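Long-range contact in histidine--tRNA ligase (PDB 1ADY), which catalyses the ATP-dependent attachment of L-histidine to its tRNA, releasing AMP and diphosphate, and works as a homodimer: residues V127-L132 with V303-G308. Residues are numbered along the deposited sequence; the frame is centred on the assembly and turned at random.
Sequences VNYEAL and VGFAFG. With HAM (histidyl-adenosine monophosphate), chain F.
Tyr129 and Phe305 form the middle of three hydrogen-bonded pairs between 127-132 and 303-308, bonded through both backbone N-H groups. Val127 with Phe307 and Ala131 with Val303 are bonded in the same way, six bonds in all. The strands are antiparallel neighbours in the large mixed sheet of the class II synthetase catalytic domain.

The face of these strands that carries Val127, Tyr129, Phe305 and Phe307 is largely apolar. Tyr129 CB lies over one face of the Phe305 ring, a CH-pi contact 3.8 Å from the ring centroid. The two ring planes are 38° apart. The Tyr129 side chain also touches Glu142 and Leu146 of helix 137-153. Val127 CB sits likewise over the Phe307 ring, with CG2 against Phe307 CZ at 3.5 Å. Helix 14-33 covers this pair.

The other face holds the histidyl-adenylate. Glu130 can be followed outward from CB. The chain bends at chi2 (58°), which brings CD to the imidazole. OE1 accepts from the imidazole NE2 (2.8 Å, 153° at the hydrogen) and lies 3.1 Å from Gly304 CA. OE2 accepts from Asn128 ND2 at 3.1 Å, from above the carboxylate plane, which is likely to limit rotation of the carboxylate. A weak bond joins OE2 to Thr83 OG1. A lysine in place of Glu130 would probably leave the imidazole N-H without its acceptor and the Asn128 amide without its mate. At the end of strand 302-308, Gly308, the N-cap of helix 309-318, bonds the ribose O2' through its N at 2.9 Å.

The chemistry implies a division of labour: the largely apolar face packs against helices 14-33 and 137-153, while Glu130 accepts the imidazole N-H, consistent with a part in recognising the histidine side chain.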
# COMPACT_ATOMS: atom_id res chain seq x y z
N VAL A 127 -10.60 2.30 3.46
CA VAL A 127 -10.13 3.67 3.70
C VAL A 127 -10.59 3.95 5.12
O VAL A 127 -11.75 3.70 5.46
CB VAL A 127 -10.77 4.67 2.71
CG1 VAL A 127 -10.42 6.09 3.10
CG2 VAL A 127 -10.30 4.37 1.30
N ASN A 128 -9.70 4.47 5.95
CA ASN A 128 -10.02 4.71 7.35
C ASN A 128 -9.83 6.15 7.76
O ASN A 128 -8.77 6.72 7.54
CB ASN A 128 -9.13 3.80 8.20
CG ASN A 128 -9.56 3.74 9.65
OD1 ASN A 128 -10.26 2.81 10.06
ND2 ASN A 128 -9.10 4.70 10.45
N TYR A 129 -10.86 6.73 8.39
CA TYR A 129 -10.82 8.11 8.87
C TYR A 129 -11.02 8.15 10.38
O TYR A 129 -11.86 7.43 10.91
CB TYR A 129 -11.90 8.96 8.19
CG TYR A 129 -12.08 10.31 8.84
CD1 TYR A 129 -11.13 11.31 8.69
CD2 TYR A 129 -13.20 10.57 9.62
CE1 TYR A 129 -11.28 12.55 9.31
CE2 TYR A 129 -13.37 11.80 10.25
CZ TYR A 129 -12.41 12.79 10.09
OH TYR A 129 -12.56 14.01 10.71
N GLU A 130 -10.31 9.07 11.04
CA GLU A 130 -10.36 9.22 12.49
C GLU A 130 -10.27 10.68 12.93
O GLU A 130 -9.58 11.49 12.31
CB GLU A 130 -9.17 8.46 13.11
CG GLU A 130 -9.53 7.36 14.10
CD GLU A 130 -10.44 6.30 13.52
OE1 GLU A 130 -11.62 6.62 13.27
OE2 GLU A 130 -10.01 5.14 13.34
N ALA A 131 -10.98 11.00 14.00
CA ALA A 131 -10.99 12.35 14.58
C ALA A 131 -10.84 12.17 16.08
O ALA A 131 -11.80 11.80 16.77
CB ALA A 131 -12.30 13.07 14.25
N LEU A 132 -9.64 12.39 16.58
CA LEU A 132 -9.35 12.19 18.00
C LEU A 132 -9.13 13.45 18.83
O LEU A 132 -8.66 14.47 18.31
CB LEU A 132 -8.13 11.27 18.14
CG LEU A 132 -8.25 9.92 17.44
CD1 LEU A 132 -6.89 9.34 17.17
CD2 LEU A 132 -9.07 8.98 18.29
N VAL A 303 -14.04 9.79 16.98
CA VAL A 303 -15.06 9.32 16.04
C VAL A 303 -14.36 9.02 14.73
O VAL A 303 -13.28 9.55 14.46
CB VAL A 303 -16.13 10.40 15.72
CG1 VAL A 303 -17.52 9.85 15.99
CG2 VAL A 303 -15.87 11.68 16.49
N GLY A 304 -14.97 8.19 13.90
CA GLY A 304 -14.38 7.87 12.61
C GLY A 304 -15.14 6.80 11.87
O GLY A 304 -16.13 6.27 12.37
N PHE A 305 -14.65 6.43 10.69
CA PHE A 305 -15.31 5.42 9.88
C PHE A 305 -14.29 4.70 9.03
O PHE A 305 -13.11 5.02 9.05
CB PHE A 305 -16.37 6.07 8.98
CG PHE A 305 -15.80 6.95 7.91
CD1 PHE A 305 -15.44 6.43 6.67
CD2 PHE A 305 -15.59 8.31 8.15
CE1 PHE A 305 -14.89 7.24 5.67
CE2 PHE A 305 -15.04 9.13 7.16
CZ PHE A 305 -14.69 8.60 5.92
N ALA A 306 -14.77 3.73 8.26
CA ALA A 306 -13.94 2.94 7.36
C ALA A 306 -14.85 2.22 6.37
O ALA A 306 -15.84 1.62 6.76
CB ALA A 306 -13.13 1.94 8.15
N PHE A 307 -14.52 2.32 5.09
CA PHE A 307 -15.32 1.65 4.08
C PHE A 307 -14.50 0.68 3.24
O PHE A 307 -13.33 0.96 2.94
CB PHE A 307 -16.06 2.66 3.18
CG PHE A 307 -15.16 3.50 2.31
CD1 PHE A 307 -14.71 3.03 1.08
CD2 PHE A 307 -14.81 4.79 2.69
CE1 PHE A 307 -13.95 3.83 0.24
CE2 PHE A 307 -14.04 5.60 1.85
CZ PHE A 307 -13.61 5.11 0.63
N GLY A 308 -15.10 -0.44 2.88
CA GLY A 308 -14.43 -1.45 2.09
C GLY A 308 -14.34 -1.07 0.62
O GLY A 308 -15.35 -0.99 -0.08
P HAM F . -16.30 -2.71 10.38
O1P HAM F . -15.64 -3.82 11.10
O2P HAM F . -17.77 -2.67 10.50
O3P HAM F . -15.60 -1.35 10.87
O5' HAM F . -16.05 -2.78 8.80
C5' HAM F . -16.27 -1.61 8.02
C4' HAM F . -16.31 -1.92 6.54
O4' HAM F . -15.19 -2.76 6.19
C3' HAM F . -17.53 -2.73 6.16
O3' HAM F . -18.71 -1.95 5.92
C2' HAM F . -17.05 -3.30 4.84
O2' HAM F . -17.16 -2.36 3.75
C1' HAM F . -15.60 -3.63 5.13
N9 HAM F . -15.32 -5.03 5.50
C8 HAM F . -15.35 -5.58 6.73
N7 HAM F . -15.15 -6.90 6.70
C5 HAM F . -14.99 -7.14 5.39
C6 HAM F . -14.77 -8.40 4.82
N6 HAM F . -14.72 -9.47 5.57
N1 HAM F . -14.60 -8.43 3.49
C2 HAM F . -14.67 -7.31 2.76
N3 HAM F . -14.92 -6.11 3.30
C4 HAM F . -15.07 -6.02 4.64
C HAM F . -14.29 -1.00 11.35
O HAM F . -13.33 -1.70 11.06
CA HAM F . -14.09 0.20 12.26
N HAM F . -12.75 0.19 12.82
CB HAM F . -14.33 1.51 11.50
CG HAM F . -14.13 2.73 12.35
CD2 HAM F . -13.22 3.72 12.28
ND1 HAM F . -14.88 2.97 13.49
CE1 HAM F . -14.40 4.04 14.10
NE2 HAM F . -13.39 4.51 13.39